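Local coordinates for FOG-3 protein (Caenorhabditis elegans, PDB 5TD6) that helps specify sperm fate in the nematode germline as an RNA-binding multimer, through a domain of the BTG/Tob family that forms the larger part of this chain, at residues S38-T43 with M54-N59; T60-C65 with P85-I90. The protein carries 2 engineered substitutions. All coordinates share one frame; numbering follows the deposited sequence.

Contact 1: residues S38-T43 with M54-N59; sequences SHFSST and MKRMIN
R56 runs past the rim of F40 to bring its guanidinium group to T43. Its CG lies beside the backbone N (chi1 -74°). The R56 CB-CG-CD run passes obliquely beside the CD1-CE1 rim of F40, with R56 CG 3.7 Å from F40 CD1. The chain then bends at chi3, which swings the guanidinium round to T43. The two side chains cross at about a right angle, and the guanidinium plane stands nearly perpendicular to the ring. F40 also meets the arginine backbone: R56 O sits at the ring edge, 3.4 Å from F40 CE1. Beyond the ring, R56 NH1 donates to T43 OG1 at 3.1 Å. This bond is clearly bent (142° at the hydrogen), and the hydroxyl oxygen is tilted out of the guanidinium plane. The H39 imidazole comes near the last turn of helix 53-56. CG is anti to the backbone N (chi1 -175°), which brings H39 NE2 to 3.2 Å from K55 O. The guanidinium has further partners: NE donates to A92 O, NH2 to N93 OD1, and NH1 also to N51 O. A buried arginine is thus gripped at all three nitrogens by neutral oxygens, which probably stabilises its positive charge and fixes its rotation.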
ATOM      1  N   SER B  38      19.121  -1.573   3.758  1.00 46.47           N
ATOM      2  CA  SER B  38      20.574  -1.588   3.654  1.00 45.68           C
ATOM      3  C   SER B  38      21.065  -0.964   2.341  1.00 48.17           C
ATOM      4  O   SER B  38      21.975  -0.146   2.336  1.00 58.13           O
ATOM      5  CB  SER B  38      21.082  -3.021   3.785  1.00 48.82           C
ATOM      6  OG  SER B  38      22.286  -3.202   3.058  1.00 60.51           O
ATOM      7  N   HIS B  39      20.428  -1.344   1.239  1.00 50.54           N
ATOM      8  CA  HIS B  39      20.790  -0.928  -0.115  1.00 52.14           C
ATOM      9  C   HIS B  39      20.551   0.569  -0.342  1.00 55.72           C
ATOM     10  O   HIS B  39      21.271   1.208  -1.113  1.00 57.17           O
ATOM     11  CB  HIS B  39      19.985  -1.776  -1.122  1.00 60.44           C
ATOM     12  CG  HIS B  39      20.337  -1.556  -2.567  1.00 69.14           C
ATOM     13  ND1 HIS B  39      21.609  -1.744  -3.069  1.00 71.31           N
ATOM     14  CD2 HIS B  39      19.561  -1.229  -3.631  1.00 66.24           C
ATOM     15  CE1 HIS B  39      21.606  -1.507  -4.370  1.00 69.49           C
ATOM     16  NE2 HIS B  39      20.376  -1.195  -4.736  1.00 67.37           N
ATOM     17  N   PHE B  40      19.546   1.121   0.340  1.00 43.73           N
ATOM     18  CA  PHE B  40      19.139   2.521   0.155  1.00 39.73           C
ATOM     19  C   PHE B  40      19.848   3.514   1.089  1.00 44.73           C
ATOM     20  O   PHE B  40      19.955   4.703   0.773  1.00 41.31           O
ATOM     21  CB  PHE B  40      17.623   2.673   0.373  1.00 34.75           C
ATOM     22  CG  PHE B  40      16.766   1.976  -0.669  1.00 33.51           C
ATOM     23  CD1 PHE B  40      17.328   1.420  -1.803  1.00 33.82           C
ATOM     24  CD2 PHE B  40      15.395   1.881  -0.492  1.00 37.10           C
ATOM     25  CE1 PHE B  40      16.535   0.795  -2.757  1.00 36.27           C
ATOM     26  CE2 PHE B  40      14.598   1.257  -1.428  1.00 34.82           C
ATOM     27  CZ  PHE B  40      15.167   0.717  -2.566  1.00 35.50           C
ATOM     28  N   SER B  41      20.296   3.029   2.245  1.00 40.53           N
ATOM     29  CA  SER B  41      20.720   3.909   3.339  1.00 41.64           C
ATOM     30  C   SER B  41      21.887   4.838   3.000  1.00 48.31           C
ATOM     31  O   SER B  41      21.883   5.992   3.392  1.00 49.35           O
ATOM     32  CB  SER B  41      21.092   3.087   4.573  1.00 52.66           C
ATOM     33  OG  SER B  41      19.939   2.800   5.349  1.00 59.12           O
ATOM     34  N   SER B  42      22.878   4.358   2.266  1.00 50.06           N
ATOM     35  CA  SER B  42      24.057   5.191   2.048  1.00 56.70           C
ATOM     36  C   SER B  42      23.831   6.356   1.067  1.00 52.41           C
ATOM     37  O   SER B  42      24.604   7.300   1.059  1.00 53.71           O
ATOM     38  CB  SER B  42      25.222   4.328   1.578  1.00 51.73           C
ATOM     39  OG  SER B  42      24.836   3.536   0.479  1.00 62.75           O
ATOM     40  N   THR B  43      22.779   6.311   0.255  1.00 47.97           N
ATOM     41  CA  THR B  43      22.553   7.406  -0.692  1.00 47.96           C
ATOM     42  C   THR B  43      21.285   8.216  -0.406  1.00 53.50           C
ATOM     43  O   THR B  43      21.024   9.226  -1.071  1.00 52.91           O
ATOM     44  CB  THR B  43      22.486   6.898  -2.145  1.00 45.93           C
ATOM     45  OG1 THR B  43      21.495   5.866  -2.257  1.00 40.64           O
ATOM     46  CG2 THR B  43      23.851   6.352  -2.563  1.00 49.40           C
ATOM     47  N   MET B  54      19.870   6.205  -9.362  1.00 51.36           N
ATOM     48  CA  MET B  54      20.299   5.110 -10.210  1.00 50.00           C
ATOM     49  C   MET B  54      20.864   3.970  -9.384  1.00 44.26           C
ATOM     50  O   MET B  54      20.600   2.805  -9.668  1.00 45.32           O
ATOM     51  CB  MET B  54      21.329   5.602 -11.230  1.00 64.53           C
ATOM     52  CG  MET B  54      20.743   6.575 -12.235  1.00 73.29           C
ATOM     53  SD  MET B  54      19.348   5.832 -13.112  1.00 95.00           S
ATOM     54  CE  MET B  54      20.174   4.442 -13.887  1.00 86.49           C
ATOM     55  N   LYS B  55      21.647   4.301  -8.364  1.00 39.48           N
ATOM     56  CA  LYS B  55      22.224   3.264  -7.517  1.00 45.88           C
ATOM     57  C   LYS B  55      21.161   2.450  -6.796  1.00 46.84           C
ATOM     58  O   LYS B  55      21.403   1.305  -6.425  1.00 43.97           O
ATOM     59  CB  LYS B  55      23.177   3.866  -6.481  1.00 61.93           C
ATOM     60  CG  LYS B  55      24.515   3.125  -6.418  1.00 82.30           C
ATOM     61  CD  LYS B  55      24.919   2.737  -4.994  1.00 88.42           C
ATOM     62  CE  LYS B  55      26.108   1.775  -5.025  1.00 95.23           C
ATOM     63  NZ  LYS B  55      26.210   0.923  -3.805  1.00 97.92           N
ATOM     64  N   ARG B  56      19.983   3.040  -6.595  1.00 43.57           N
ATOM     65  CA  ARG B  56      18.947   2.395  -5.794  1.00 46.16           C
ATOM     66  C   ARG B  56      17.987   1.559  -6.617  1.00 46.06           C
ATOM     67  O   ARG B  56      17.346   0.645  -6.090  1.00 43.67           O
ATOM     68  CB  ARG B  56      18.171   3.452  -4.997  1.00 37.62           C
ATOM     69  CG  ARG B  56      18.970   4.004  -3.814  1.00 40.14           C
ATOM     70  CD  ARG B  56      18.116   4.897  -2.904  1.00 40.63           C
ATOM     71  NE  ARG B  56      17.469   5.978  -3.640  1.00 38.12           N
ATOM     72  CZ  ARG B  56      17.901   7.232  -3.643  1.00 43.41           C
ATOM     73  NH1 ARG B  56      18.992   7.558  -2.952  1.00 41.91           N
ATOM     74  NH2 ARG B  56      17.246   8.159  -4.329  1.00 40.21           N
ATOM     75  N   MET B  57      17.886   1.865  -7.907  1.00 45.27           N
ATOM     76  CA  MET B  57      16.912   1.203  -8.761  1.00 39.83           C
ATOM     77  C   MET B  57      17.093  -0.309  -8.743  1.00 43.19           C
ATOM     78  O   MET B  57      18.211  -0.814  -8.633  1.00 44.00           O
ATOM     79  CB  MET B  57      17.017   1.719 -10.199  1.00 37.47           C
ATOM     80  CG  MET B  57      18.124   1.091 -11.018  1.00 47.05           C
ATOM     81  SD  MET B  57      18.238   1.813 -12.670  1.00 78.63           S
ATOM     82  CE  MET B  57      18.467   0.338 -13.666  1.00 61.33           C
ATOM     83  N   ILE B  58      15.981  -1.028  -8.816  1.00 39.17           N
ATOM     84  CA  ILE B  58      16.067  -2.480  -8.882  0.53 43.02           C
ATOM     85  C   ILE B  58      15.308  -2.994 -10.088  1.00 41.52           C
ATOM     86  O   ILE B  58      14.449  -2.310 -10.643  1.00 43.86           O
ATOM     87  CB  ILE B  58      15.532  -3.174  -7.609  0.53 41.54           C
ATOM     88  CG1 ILE B  58      14.051  -2.865  -7.397  0.53 39.87           C
ATOM     89  CG2 ILE B  58      16.372  -2.796  -6.391  0.53 42.08           C
ATOM     90  CD1 ILE B  58      13.504  -3.413  -6.101  0.53 38.21           C
ATOM     91  N   ASN B  59      15.691  -4.190 -10.522  1.00 45.03           N
ATOM     92  CA  ASN B  59      15.159  -4.852 -11.716  1.00 42.31           C
ATOM     93  C   ASN B  59      14.602  -6.218 -11.320  1.00 45.43           C
ATOM     94  O   ASN B  59      15.319  -7.037 -10.737  1.00 44.97           O
ATOM     95  CB  ASN B  59      16.268  -4.980 -12.763  1.00 47.27           C
ATOM     96  CG  ASN B  59      15.786  -5.564 -14.089  1.00 46.55           C
ATOM     97  OD1 ASN B  59      15.229  -6.669 -14.151  1.00 43.50           O
ATOM     98  ND2 ASN B  59      16.014  -4.816 -15.161  1.00 41.12           N
TER

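Contact 2: residues T60-C65 with P85-I90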
ATOM      1  N   THR B  60      13.329  -6.470 -11.620  1.00 42.17           N
ATOM      2  CA  THR B  60      12.675  -7.687 -11.137  1.00 42.34           C
ATOM      3  C   THR B  60      13.316  -8.970 -11.681  1.00 49.23           C
ATOM      4  O   THR B  60      13.125 -10.062 -11.132  1.00 49.61           O
ATOM      5  CB  THR B  60      11.175  -7.703 -11.485  1.00 46.67           C
ATOM      6  OG1 THR B  60      11.003  -7.620 -12.904  1.00 47.94           O
ATOM      7  CG2 THR B  60      10.446  -6.537 -10.800  1.00 38.88           C
ATOM      8  N   THR B  61      14.086  -8.834 -12.750  1.00 46.17           N
ATOM      9  CA  THR B  61      14.762  -9.987 -13.326  1.00 53.04           C
ATOM     10  C   THR B  61      16.214 -10.092 -12.862  1.00 58.15           C
ATOM     11  O   THR B  61      16.642 -11.139 -12.368  1.00 56.09           O
ATOM     12  CB  THR B  61      14.739  -9.931 -14.861  1.00 55.36           C
ATOM     13  OG1 THR B  61      13.390 -10.074 -15.327  1.00 52.58           O
ATOM     14  CG2 THR B  61      15.600 -11.044 -15.440  1.00 58.24           C
ATOM     15  N   THR B  62      16.965  -9.001 -13.005  1.00 54.50           N
ATOM     16  CA  THR B  62      18.409  -9.060 -12.814  1.00 47.81           C
ATOM     17  C   THR B  62      18.915  -8.670 -11.423  1.00 48.21           C
ATOM     18  O   THR B  62      20.085  -8.894 -11.113  1.00 48.02           O
ATOM     19  CB  THR B  62      19.122  -8.179 -13.848  1.00 46.13           C
ATOM     20  OG1 THR B  62      18.888  -6.794 -13.563  1.00 50.21           O
ATOM     21  CG2 THR B  62      18.618  -8.508 -15.245  1.00 45.08           C
ATOM     22  N   SER B  63      18.063  -8.083 -10.586  1.00 44.92           N
ATOM     23  CA  SER B  63      18.470  -7.797  -9.208  1.00 37.54           C
ATOM     24  C   SER B  63      18.310  -9.044  -8.364  1.00 40.91           C
ATOM     25  O   SER B  63      17.237  -9.652  -8.332  1.00 48.09           O
ATOM     26  CB  SER B  63      17.662  -6.653  -8.604  1.00 40.69           C
ATOM     27  OG  SER B  63      18.009  -5.408  -9.178  1.00 40.62           O
ATOM     28  N   LEU B  64      19.374  -9.427  -7.671  1.00 48.63           N
ATOM     29  CA  LEU B  64      19.365 -10.679  -6.921  1.00 45.88           C
ATOM     30  C   LEU B  64      18.580 -10.597  -5.626  1.00 44.99           C
ATOM     31  O   LEU B  64      18.335 -11.617  -4.991  1.00 38.89           O
ATOM     32  CB  LEU B  64      20.793 -11.135  -6.633  1.00 46.53           C
ATOM     33  CG  LEU B  64      21.454 -11.713  -7.885  1.00 50.05           C
ATOM     34  CD1 LEU B  64      22.969 -11.718  -7.749  1.00 59.46           C
ATOM     35  CD2 LEU B  64      20.925 -13.111  -8.141  1.00 52.13           C
ATOM     36  N   CYS B  65      18.149  -9.397  -5.242  1.00 35.36           N
ATOM     37  CA  CYS B  65      17.454  -9.276  -3.977  1.00 39.59           C
ATOM     38  C   CYS B  65      16.158 -10.089  -3.960  1.00 42.18           C
ATOM     39  O   CYS B  65      15.751 -10.586  -2.918  1.00 44.09           O
ATOM     40  CB  CYS B  65      17.162  -7.803  -3.654  1.00 37.71           C
ATOM     41  SG  CYS B  65      16.140  -6.909  -4.850  1.00 46.68           S
ATOM     42  N   PRO B  85       6.803  -9.777 -12.668  1.00 65.47           N
ATOM     43  CA  PRO B  85       6.980  -9.368 -14.066  1.00 63.01           C
ATOM     44  C   PRO B  85       8.445  -9.445 -14.483  1.00 54.39           C
ATOM     45  O   PRO B  85       9.317  -9.304 -13.641  1.00 50.57           O
ATOM     46  CB  PRO B  85       6.486  -7.918 -14.071  1.00 67.97           C
ATOM     47  CG  PRO B  85       6.703  -7.450 -12.664  1.00 66.15           C
ATOM     48  CD  PRO B  85       6.416  -8.646 -11.806  1.00 68.35           C
ATOM     49  N   THR B  86       8.717  -9.670 -15.763  1.00 62.07           N
ATOM     50  CA  THR B  86      10.099  -9.734 -16.217  1.00 57.77           C
ATOM     51  C   THR B  86      10.605  -8.342 -16.596  1.00 51.38           C
ATOM     52  O   THR B  86       9.893  -7.566 -17.229  1.00 52.89           O
ATOM     53  CB  THR B  86      10.263 -10.700 -17.415  1.00 57.70           C
ATOM     54  OG1 THR B  86       9.751 -10.091 -18.609  1.00 65.16           O
ATOM     55  CG2 THR B  86       9.521 -11.997 -17.155  1.00 53.92           C
ATOM     56  N   ASN B  87      11.828  -8.036 -16.172  1.00 49.12           N
ATOM     57  CA  ASN B  87      12.532  -6.808 -16.535  1.00 49.96           C
ATOM     58  C   ASN B  87      11.776  -5.508 -16.230  1.00 50.99           C
ATOM     59  O   ASN B  87      11.867  -4.533 -16.972  1.00 53.17           O
ATOM     60  CB  ASN B  87      12.914  -6.851 -18.015  1.00 60.71           C
ATOM     61  CG  ASN B  87      13.892  -7.974 -18.326  1.00 71.24           C
ATOM     62  OD1 ASN B  87      14.842  -8.207 -17.577  1.00 76.32           O
ATOM     63  ND2 ASN B  87      13.649  -8.687 -19.419  1.00 75.59           N
ATOM     64  N   MET B  88      11.049  -5.494 -15.122  1.00 48.77           N
ATOM     65  CA  MET B  88      10.504  -4.240 -14.606  1.00 46.26           C
ATOM     66  C   MET B  88      11.542  -3.509 -13.759  1.00 51.81           C
ATOM     67  O   MET B  88      12.216  -4.120 -12.929  1.00 54.20           O
ATOM     68  CB  MET B  88       9.254  -4.508 -13.794  1.00 43.00           C
ATOM     69  CG  MET B  88       8.656  -3.270 -13.182  1.00 47.07           C
ATOM     70  SD  MET B  88       7.182  -3.746 -12.304  1.00 41.84           S
ATOM     71  CE  MET B  88       6.011  -3.993 -13.644  1.00 38.31           C
ATOM     72  N   ILE B  89      11.691  -2.205 -13.984  1.00 43.82           N
ATOM     73  CA  ILE B  89      12.642  -1.417 -13.215  1.00 38.83           C
ATOM     74  C   ILE B  89      11.867  -0.544 -12.232  1.00 41.84           C
ATOM     75  O   ILE B  89      10.962   0.184 -12.630  1.00 37.47           O
ATOM     76  CB  ILE B  89      13.541  -0.549 -14.119  1.00 40.86           C
ATOM     77  CG1 ILE B  89      14.291  -1.424 -15.133  1.00 49.62           C
ATOM     78  CG2 ILE B  89      14.541   0.243 -13.294  1.00 40.73           C
ATOM     79  CD1 ILE B  89      14.683  -0.688 -16.384  1.00 53.38           C
ATOM     80  N   ILE B  90      12.206  -0.659 -10.952  1.00 38.72           N
ATOM     81  CA  ILE B  90      11.499   0.033  -9.869  1.00 32.97           C
ATOM     82  C   ILE B  90      12.463   0.956  -9.133  1.00 38.21           C
ATOM     83  O   ILE B  90      13.585   0.569  -8.808  1.00 36.44           O
ATOM     84  CB  ILE B  90      10.882  -0.967  -8.870  1.00 34.18           C
ATOM     85  CG1 ILE B  90      10.080  -2.027  -9.624  1.00 35.23           C
ATOM     86  CG2 ILE B  90       9.985  -0.250  -7.845  1.00 40.22           C
ATOM     87  CD1 ILE B  90       9.548  -3.144  -8.738  1.00 30.94           C
TER
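T60 and T61 bind the turn before strand 89-93 through backbone amides and threonine hydroxyls. T60 N donates to M88 O at 2.9 Å, and the donor lies in the carbonyl plane. The T60 hydroxyl works in both directions. T60 OG1 accepts from M88 N at 3.1 Å and donates to P85 O. That second bond is modelled as very short, so its exact length is doubtful. With chi1 59°, OG1 lies between the T60 backbone N and carbonyl carbon and meets P85 O and M88 N, while T60 CG2 packs against M88 CB at 3.8 Å. M88 thus has both its N and its O satisfied by one threonine. T61 takes the preceding amide: N87 N donates to T61 OG1 at 2.7 Å. The N87 side chain curls back so that OD1 comes to 3.2 Å from T61 CB. Together the two hydroxyls and the T60 amide serve N87 N, M88 N and M88 O, and P85 O by the doubtfully short bond. The loop 60-65 leaves strand 58-59 here and leads into helix 65-71. On the 85-90 side, M88 and I90 rest on F11 of helix 2-13, and P85 touches Y15. I89 pairs by backbone bonds with R100 of strand 96-100.

The two contacts follow each other along the chain, and their centres are about 13 Å apart. Strand 58-59, in contact 1, runs straight into the loop of contact 2. It is the antiparallel neighbour of strand 89-93, and I58 O lies 2.8 Å from I90 N, probably as a hydrogen bond. Between them N59 shapes the chain: its OD1 accepts from T61 N, closing an Asx turn, and also from T62 N, while N59 N donates to S63 OG. The guanidinium of contact 1 is held by the far end of the strand that contact 2 enters at I89. Helix 2-13 backs both contacts, with L8 touching F40, I58 and I90.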